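Long-range contacts in xyloglucan-specific endo-beta-1,4-glucanase (Uncultured bacterium, PDB 4W88), which hydrolyses internal beta-1,4-glucosidic bonds of the xyloglucan backbone as a glycoside hydrolase of family 5: residues E45-V50 and L319-L324; F64-L68 and N107-K111; G236-V240 and F276-T280. The protein carries 1 engineered substitution. One frame throughout, in Å; residues are numbered along the deposited sequence.

Contact 1 of 3, residues E45-V50 and L319-L324; sequences EIVDTV and LNRSLL
Ile-46 and Thr-49 of helix 44-53 meet Leu-319 of strand 319-320 and Arg-321 and Leu-324 of the turn after it. The turn links strand 319-320 to strand 325-326, so a small antiparallel hairpin packs against the helix between the first two strands of the TIM barrel, 15-18 and 57-60.

The apolar contacts carry most of the interface. CG1 of Ile-46 lies 3.8 Å from CD2 of Leu-324, and the two side chains cross at about a right angle. The end of the isoleucine chain goes on toward Arg-321, where CD1 comes 3.9 Å from CB. CG1 of Ile-46 is anti to its carbonyl carbon (chi1 -76°), and this turns the long branch to the hairpin. Leu-319 enters one helical turn further along. Its CD2 sits 3.7 Å from CG2 of Val-50, and its CD1 sits 3.8 Å from CG2 of Thr-49. At the more exposed end, CD1 of Leu-324 rests 4.0 Å from CB of Glu-45.

The polar groups near the interface bond away from it. OG1 of Thr-49 donates to the carbonyl O of Glu-45 at 2.7 Å. That oxygen also accepts the backbone N-H of Thr-49, from the opposite face of its plane. The hydroxyl is thus turned back onto its own helix, yet it still touches CD2 of Leu-324 at 3.6 Å. The extended chain of Arg-321 carries its guanidinium group to the end of strand 15-18, where NH1 bonds OG1 of Thr-21 and NH2 bonds the carbonyl O of Gly-19.

The two segments are therefore joined by van der Waals packing of aliphatic branches. The polar groups are satisfied within the helix and by the loop after strand 15-18, which leaves aliphatic surface to meet across the contact.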
loop_
_atom_site.group_PDB
_atom_site.type_symbol
_atom_site.label_atom_id
_atom_site.label_comp_id
_atom_site.label_asym_id
_atom_site.label_seq_id
_atom_site.Cartn_x
_atom_site.Cartn_y
_atom_site.Cartn_z
ATOM N N GLU A 45 0.231 21.675 -0.290
ATOM C CA GLU A 45 -0.539 21.958 0.880
ATOM C C GLU A 45 -1.303 20.727 1.376
ATOM O O GLU A 45 -1.419 20.505 2.604
ATOM C CB GLU A 45 -1.528 23.099 0.652
ATOM C CG GLU A 45 -0.870 24.466 0.455
ATOM C CD GLU A 45 -0.521 24.812 -0.985
ATOM O OE1 GLU A 45 -0.452 23.927 -1.883
ATOM O OE2 GLU A 45 -0.303 26.025 -1.271
ATOM N N ILE A 46 -1.873 19.945 0.453
ATOM C CA ILE A 46 -2.558 18.716 0.867
ATOM C C ILE A 46 -1.557 17.808 1.623
ATOM O O ILE A 46 -1.841 17.262 2.685
ATOM C CB ILE A 46 -3.195 18.026 -0.366
ATOM C CG1 ILE A 46 -4.475 18.803 -0.753
ATOM C CG2 ILE A 46 -3.534 16.593 -0.044
ATOM C CD1 ILE A 46 -5.043 18.499 -2.104
ATOM N N VAL A 47 -0.394 17.590 1.023
ATOM C CA VAL A 47 0.619 16.720 1.601
ATOM C C VAL A 47 1.096 17.299 2.939
ATOM O O VAL A 47 1.263 16.549 3.924
ATOM C CB VAL A 47 1.748 16.441 0.576
ATOM C CG1 VAL A 47 2.924 15.710 1.192
ATOM C CG2 VAL A 47 1.198 15.651 -0.619
ATOM N N ASP A 48 1.335 18.613 2.989
ATOM C CA ASP A 48 1.707 19.279 4.243
ATOM C C ASP A 48 0.736 18.993 5.372
ATOM O O ASP A 48 1.091 18.741 6.523
ATOM C CB ASP A 48 1.772 20.801 4.117
ATOM C CG ASP A 48 2.814 21.347 3.205
ATOM O OD1 ASP A 48 3.788 20.658 2.798
ATOM O OD2 ASP A 48 2.602 22.572 2.862
ATOM N N THR A 49 -0.544 19.021 5.042
ATOM C CA THR A 49 -1.592 18.899 6.046
ATOM C C THR A 49 -1.574 17.506 6.655
ATOM O O THR A 49 -1.754 17.324 7.877
ATOM C CB THR A 49 -2.974 19.200 5.400
ATOM O OG1 THR A 49 -2.959 20.490 4.792
ATOM C CG2 THR A 49 -4.100 19.135 6.373
ATOM N N VAL A 50 -1.383 16.510 5.787
ATOM C CA VAL A 50 -1.197 15.118 6.240
ATOM C C VAL A 50 -0.018 15.005 7.245
ATOM O O VAL A 50 -0.175 14.501 8.362
ATOM C CB VAL A 50 -0.991 14.180 5.005
ATOM C CG1 VAL A 50 -0.605 12.765 5.413
ATOM C CG2 VAL A 50 -2.283 14.159 4.156
ATOM N N LEU A 319 -9.060 13.098 5.402
ATOM C CA LEU A 319 -8.721 14.468 5.035
ATOM C C LEU A 319 -9.689 15.018 3.984
ATOM O O LEU A 319 -9.773 14.500 2.890
ATOM C CB LEU A 319 -7.288 14.583 4.578
ATOM C CG LEU A 319 -6.881 15.984 4.073
ATOM C CD1 LEU A 319 -7.054 17.011 5.244
ATOM C CD2 LEU A 319 -5.472 15.951 3.481
ATOM N N ASN A 320 -10.412 16.083 4.334
ATOM C CA ASN A 320 -11.202 16.826 3.347
ATOM C C ASN A 320 -10.221 17.686 2.550
ATOM O O ASN A 320 -9.782 18.762 3.011
ATOM C CB ASN A 320 -12.312 17.659 3.979
ATOM C CG ASN A 320 -13.152 18.362 2.939
ATOM O OD1 ASN A 320 -12.700 18.621 1.807
ATOM N ND2 ASN A 320 -14.356 18.709 3.310
ATOM N N ARG A 321 -9.803 17.170 1.400
ATOM C CA ARG A 321 -8.649 17.776 0.726
ATOM C C ARG A 321 -8.931 19.202 0.215
ATOM O O ARG A 321 -8.027 20.057 0.228
ATOM C CB ARG A 321 -8.232 16.887 -0.426
ATOM C CG ARG A 321 -7.755 15.516 -0.033
ATOM C CD ARG A 321 -7.296 14.710 -1.207
ATOM N NE ARG A 321 -7.178 13.312 -0.825
ATOM C CZ ARG A 321 -6.925 12.357 -1.707
ATOM N NH1 ARG A 321 -6.655 12.706 -2.957
ATOM N NH2 ARG A 321 -7.019 11.086 -1.386
ATOM N N SER A 322 -10.188 19.465 -0.126
ATOM C CA SER A 322 -10.521 20.797 -0.656
ATOM C C SER A 322 -10.523 21.862 0.416
ATOM O O SER A 322 -10.302 23.013 0.089
ATOM C CB SER A 322 -11.856 20.826 -1.380
ATOM O OG SER A 322 -11.751 20.038 -2.530
ATOM N N LEU A 323 -10.830 21.484 1.648
ATOM C CA LEU A 323 -10.916 22.418 2.751
ATOM C C LEU A 323 -9.655 22.428 3.610
ATOM O O LEU A 323 -9.498 23.299 4.471
ATOM C CB LEU A 323 -12.107 22.080 3.643
ATOM C CG LEU A 323 -13.422 22.239 2.934
ATOM C CD1 LEU A 323 -14.548 22.139 3.939
ATOM C CD2 LEU A 323 -13.473 23.584 2.230
ATOM N N LEU A 324 -8.815 21.419 3.413
ATOM C CA LEU A 324 -7.642 21.195 4.279
ATOM C C LEU A 324 -8.059 21.105 5.743
ATOM O O LEU A 324 -7.347 21.620 6.653
ATOM C CB LEU A 324 -6.549 22.293 4.076
ATOM C CG LEU A 324 -6.035 22.415 2.633
ATOM C CD1 LEU A 324 -5.010 23.503 2.536
ATOM C CD2 LEU A 324 -5.428 21.080 2.177
#

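Contact 2 of 3, residues F64-L68 and N107-K111; sequences FANHL and NYWLK
Two loops that follow neighbouring barrel strands, 57-60 and 97-101, meet at the surface on the C-terminal side of the TIM barrel, the side where this fold carries its active site. Ala-65 places CB close to the ring of Tyr-108, 3.5 Å from CG. The same methyl reaches the indole of Trp-109 at its edge, 4.0 Å from CD1.

Asn-66 makes the polar link. Its ND2 donates to OH of Tyr-108 at 3.2 Å, with an N-H...O angle of 148°. The hydroxyl is tilted from the amide plane. The amide and ring planes are nearly perpendicular, at 82°, and OD1 comes 3.2 Å from CE1 of the ring. CG of Asn-66 is anti to its carbonyl carbon (chi1 -68°), which swings the amide over to the tyrosine.

Glu-105 bridges the loops: OE1 accepts from NE1 of Trp-109 and OE2 from the backbone N of Phe-64. Trp-109 also packs on Glu-123 and Ile-127 of helix 117-134. Phe-64 and His-67 meet Trp-80 of helix 78-92, so the paired loops sit against two adjacent outer helices.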
loop_
_atom_site.group_PDB
_atom_site.type_symbol
_atom_site.label_atom_id
_atom_site.label_comp_id
_atom_site.label_asym_id
_atom_site.label_seq_id
_atom_site.Cartn_x
_atom_site.Cartn_y
_atom_site.Cartn_z
ATOM N N PHE A 64 -0.169 2.664 -13.545
ATOM C CA PHE A 64 0.614 3.082 -14.722
ATOM C C PHE A 64 0.014 2.643 -16.039
ATOM O O PHE A 64 0.252 3.286 -17.045
ATOM C CB PHE A 64 2.009 2.495 -14.580
ATOM C CG PHE A 64 2.791 3.186 -13.517
ATOM C CD1 PHE A 64 3.456 4.395 -13.826
ATOM C CD2 PHE A 64 2.842 2.696 -12.230
ATOM C CE1 PHE A 64 4.168 5.059 -12.827
ATOM C CE2 PHE A 64 3.556 3.424 -11.225
ATOM C CZ PHE A 64 4.192 4.633 -11.534
ATOM N N ALA A 65 -0.738 1.527 -16.019
ATOM C CA ALA A 65 -1.176 0.869 -17.225
ATOM C C ALA A 65 -1.542 1.810 -18.412
ATOM O O ALA A 65 -0.997 1.660 -19.535
ATOM C CB ALA A 65 -2.339 -0.088 -16.946
ATOM N N ASN A 66 -2.531 2.677 -18.205
ATOM C CA ASN A 66 -2.965 3.517 -19.315
ATOM C C ASN A 66 -1.951 4.592 -19.786
ATOM O O ASN A 66 -2.136 5.204 -20.863
ATOM C CB ASN A 66 -4.237 4.214 -18.955
ATOM C CG ASN A 66 -5.386 3.275 -18.834
ATOM O OD1 ASN A 66 -5.407 2.174 -19.403
ATOM N ND2 ASN A 66 -6.362 3.682 -18.075
ATOM N N HIS A 67 -0.868 4.724 -19.043
ATOM C CA HIS A 67 0.203 5.694 -19.356
ATOM C C HIS A 67 1.392 5.011 -20.002
ATOM O O HIS A 67 2.410 5.633 -20.212
ATOM C CB HIS A 67 0.636 6.445 -18.088
ATOM C CG HIS A 67 -0.502 7.033 -17.312
ATOM N ND1 HIS A 67 -1.162 8.207 -17.661
ATOM C CD2 HIS A 67 -1.220 6.497 -16.306
ATOM C CE1 HIS A 67 -2.194 8.374 -16.840
ATOM N NE2 HIS A 67 -2.238 7.359 -16.002
ATOM N N LEU A 68 1.272 3.721 -20.283
ATOM C CA LEU A 68 2.362 2.947 -20.892
ATOM C C LEU A 68 2.260 2.826 -22.379
ATOM O O LEU A 68 1.207 2.592 -22.935
ATOM C CB LEU A 68 2.422 1.518 -20.313
ATOM C CG LEU A 68 2.520 1.356 -18.808
ATOM C CD1 LEU A 68 2.451 -0.064 -18.376
ATOM C CD2 LEU A 68 3.773 2.058 -18.224
ATOM N N ASN A 107 -6.325 -4.402 -13.140
ATOM C CA ASN A 107 -7.507 -4.239 -14.016
ATOM C C ASN A 107 -7.090 -4.438 -15.482
ATOM O O ASN A 107 -7.959 -4.540 -16.337
ATOM C CB ASN A 107 -8.106 -2.869 -13.972
ATOM C CG ASN A 107 -8.701 -2.500 -12.631
ATOM O OD1 ASN A 107 -8.720 -3.324 -11.677
ATOM N ND2 ASN A 107 -9.247 -1.277 -12.556
ATOM N N TYR A 108 -5.767 -4.496 -15.746
ATOM C CA TYR A 108 -5.196 -4.345 -17.085
ATOM C C TYR A 108 -4.362 -5.598 -17.352
ATOM O O TYR A 108 -4.925 -6.651 -17.726
ATOM C CB TYR A 108 -4.421 -3.029 -17.195
ATOM C CG TYR A 108 -5.326 -1.828 -17.151
ATOM C CD1 TYR A 108 -6.073 -1.429 -18.248
ATOM C CD2 TYR A 108 -5.534 -1.165 -15.938
ATOM C CE1 TYR A 108 -6.988 -0.379 -18.161
ATOM C CE2 TYR A 108 -6.469 -0.170 -15.839
ATOM C CZ TYR A 108 -7.142 0.275 -16.963
ATOM O OH TYR A 108 -8.107 1.238 -16.905
ATOM N N TRP A 109 -3.049 -5.482 -17.258
ATOM C CA TRP A 109 -2.142 -6.525 -17.645
ATOM C C TRP A 109 -1.745 -7.489 -16.523
ATOM O O TRP A 109 -1.301 -8.622 -16.808
ATOM C CB TRP A 109 -0.862 -5.855 -18.177
ATOM C CG TRP A 109 -0.178 -4.936 -17.167
ATOM C CD1 TRP A 109 -0.443 -3.650 -16.940
ATOM C CD2 TRP A 109 0.885 -5.319 -16.267
ATOM N NE1 TRP A 109 0.379 -3.178 -15.919
ATOM C CE2 TRP A 109 1.211 -4.190 -15.512
ATOM C CE3 TRP A 109 1.558 -6.518 -16.017
ATOM C CZ2 TRP A 109 2.152 -4.211 -14.532
ATOM C CZ3 TRP A 109 2.527 -6.548 -15.040
ATOM C CH2 TRP A 109 2.818 -5.378 -14.299
ATOM N N LEU A 110 -1.882 -7.044 -15.258
ATOM C CA LEU A 110 -1.370 -7.811 -14.124
ATOM C C LEU A 110 -2.443 -8.797 -13.628
ATOM O O LEU A 110 -3.135 -8.556 -12.628
ATOM C CB LEU A 110 -0.831 -6.932 -13.009
ATOM C CG LEU A 110 0.297 -7.532 -12.173
ATOM C CD1 LEU A 110 0.800 -6.535 -11.130
ATOM C CD2 LEU A 110 -0.102 -8.803 -11.448
ATOM N N LYS A 111 -2.641 -9.848 -14.411
ATOM C CA LYS A 111 -3.612 -10.917 -14.154
ATOM C C LYS A 111 -2.770 -12.169 -13.957
ATOM O O LYS A 111 -2.011 -12.555 -14.864
ATOM C CB LYS A 111 -4.545 -11.079 -15.319
ATOM C CG LYS A 111 -5.138 -9.772 -15.754
ATOM C CD LYS A 111 -6.533 -9.648 -15.399
ATOM C CE LYS A 111 -7.223 -8.415 -15.928
ATOM N NZ LYS A 111 -8.466 -8.149 -15.131
#

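Contact 3 of 3, residues G236-V240 and F276-T280; sequences GSYSV and FKENT
NZ of Lys-277 is gripped by several oxygens. It donates to the carbonyl O of Tyr-238 at 3.0 Å and bonds a water at 2.9 Å. The carbonyl O atoms of Phe-230 and Tyr-232 are further acceptors, and carbonyl dipoles probably stabilise the ammonium charge. Four acceptors share three N-H groups, so not all the bonds can be straight. The site joins two loops of the TIM barrel, one between helices 228-231 and 246-261, the other between strand 267-272 and helix 280-295. Tyr-232 itself lines the glycan pocket, and the lysine thus ties the second loop to backbone next to it.

The lysine chain runs extended beyond CG from one loop to the other. NZ comes in above the carbonyl plane of Tyr-238, 52° out of it. The water links NZ to OG of Ser-237, to which it donates at 2.8 Å, while that hydroxyl also bonds the carbonyl O of Ala-234. CD of Lys-277 passes 3.8 Å from CB of Ser-239.

Asn-279, just before helix 280-295, forms the second direct bond. Its CG lies between the backbone N and the carbonyl carbon (chi1 64°), bringing both ends of the amide into use. OD1 accepts the backbone N-H of Lys-277 at 2.8 Å. ND2 gives a nearly straight bond of 166° to the carbonyl O of Ser-239, 3.0 Å away and close to the amide plane.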
loop_
_atom_site.group_PDB
_atom_site.type_symbol
_atom_site.label_atom_id
_atom_site.label_comp_id
_atom_site.label_asym_id
_atom_site.label_seq_id
_atom_site.Cartn_x
_atom_site.Cartn_y
_atom_site.Cartn_z
ATOM N N GLY A 236 -23.886 -9.127 6.566
ATOM C CA GLY A 236 -23.241 -9.608 7.818
ATOM C C GLY A 236 -22.428 -8.523 8.536
ATOM O O GLY A 236 -21.940 -8.719 9.686
ATOM N N SER A 237 -22.312 -7.350 7.906
ATOM C CA SER A 237 -21.447 -6.318 8.474
ATOM C C SER A 237 -22.046 -5.640 9.685
ATOM O O SER A 237 -23.308 -5.688 9.873
ATOM C CB SER A 237 -21.010 -5.275 7.427
ATOM O OG SER A 237 -22.047 -4.463 6.926
ATOM N N TYR A 238 -21.228 -5.009 10.500
ATOM C CA TYR A 238 -21.731 -4.357 11.702
ATOM C C TYR A 238 -20.900 -3.094 11.933
ATOM O O TYR A 238 -19.784 -2.951 11.389
ATOM C CB TYR A 238 -21.630 -5.331 12.898
ATOM C CG TYR A 238 -20.299 -5.976 13.062
ATOM C CD1 TYR A 238 -19.973 -7.190 12.443
ATOM C CD2 TYR A 238 -19.347 -5.391 13.848
ATOM C CE1 TYR A 238 -18.718 -7.785 12.612
ATOM C CE2 TYR A 238 -18.090 -5.980 14.021
ATOM C CZ TYR A 238 -17.761 -7.155 13.383
ATOM O OH TYR A 238 -16.511 -7.714 13.531
ATOM N N SER A 239 -21.416 -2.169 12.754
ATOM C CA SER A 239 -20.759 -0.944 13.083
ATOM C C SER A 239 -20.344 -0.768 14.512
ATOM O O SER A 239 -19.790 0.282 14.865
ATOM C CB SER A 239 -21.636 0.201 12.676
ATOM O OG SER A 239 -22.809 0.295 13.516
ATOM N N VAL A 240 -20.640 -1.751 15.355
ATOM C CA VAL A 240 -20.307 -1.680 16.756
ATOM C C VAL A 240 -18.980 -2.358 17.017
ATOM O O VAL A 240 -18.710 -3.420 16.527
ATOM C CB VAL A 240 -21.411 -2.366 17.579
ATOM C CG1 VAL A 240 -21.059 -2.428 19.065
ATOM C CG2 VAL A 240 -22.743 -1.704 17.314
ATOM N N PHE A 276 -16.493 4.726 7.517
ATOM C CA PHE A 276 -17.298 5.517 8.431
ATOM C C PHE A 276 -18.761 5.129 8.355
ATOM O O PHE A 276 -19.374 5.244 7.292
ATOM C CB PHE A 276 -17.175 7.049 8.248
ATOM C CG PHE A 276 -17.927 7.820 9.291
ATOM C CD1 PHE A 276 -17.494 7.749 10.639
ATOM C CD2 PHE A 276 -19.010 8.625 8.974
ATOM C CE1 PHE A 276 -18.175 8.413 11.648
ATOM C CE2 PHE A 276 -19.672 9.337 9.992
ATOM C CZ PHE A 276 -19.245 9.223 11.317
ATOM N N LYS A 277 -19.300 4.667 9.481
ATOM C CA LYS A 277 -20.701 4.158 9.552
ATOM C C LYS A 277 -21.464 4.843 10.695
ATOM O O LYS A 277 -22.164 4.192 11.469
ATOM C CB LYS A 277 -20.684 2.643 9.814
ATOM C CG LYS A 277 -19.993 1.740 8.804
ATOM C CD LYS A 277 -19.820 0.330 9.328
ATOM C CE LYS A 277 -19.108 -0.509 8.267
ATOM N NZ LYS A 277 -19.238 -1.956 8.634
ATOM N N GLU A 278 -21.250 6.178 10.806
ATOM C CA GLU A 278 -21.857 7.033 11.852
ATOM C C GLU A 278 -21.557 6.422 13.210
ATOM O O GLU A 278 -22.433 6.332 14.088
ATOM C CB GLU A 278 -23.341 7.278 11.650
ATOM C CG GLU A 278 -23.625 7.680 10.247
ATOM C CD GLU A 278 -24.304 8.899 10.060
ATOM O OE1 GLU A 278 -23.544 9.861 9.848
ATOM O OE2 GLU A 278 -25.566 8.838 10.095
ATOM N N ASN A 279 -20.302 6.032 13.374
ATOM C CA ASN A 279 -19.888 5.182 14.458
ATOM C C ASN A 279 -18.504 5.579 14.962
ATOM O O ASN A 279 -17.627 4.717 15.181
ATOM C CB ASN A 279 -19.887 3.708 14.041
ATOM C CG ASN A 279 -18.878 3.393 12.938
ATOM O OD1 ASN A 279 -18.533 4.248 12.123
ATOM N ND2 ASN A 279 -18.392 2.157 12.946
ATOM N N THR A 280 -18.322 6.880 15.152
ATOM C CA THR A 280 -17.041 7.419 15.558
ATOM C C THR A 280 -16.420 6.705 16.740
ATOM O O THR A 280 -15.249 6.302 16.720
ATOM C CB THR A 280 -17.188 8.872 15.951
ATOM O OG1 THR A 280 -17.556 9.618 14.801
ATOM C CG2 THR A 280 -15.838 9.412 16.462
HETATM O O HOH W 1 -22.146 -2.108 8.389
#

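Overall arrangement
All three contacts lie around one eight-stranded parallel TIM barrel. Contact 1 spans most of the chain: it brings helix 44-53 against the hairpin of strands 319-320 and 325-326. Contacts 2 and 3 are nested inside the loop it closes and follow one another in series. Contact 2 joins the loops after strands 57-60 and 97-101. Contact 3 joins those after helix 228-231 and strand 267-272. The centres of contacts 2 and 3 are about 34 Å apart; that of contact 1 is about 29 and 25 Å from theirs. None touches another. Peripheral loops and a helix are thus joined at separate places round the barrel; in contact 3 the Ser-237 side chain is about 10 Å from a bound glucose.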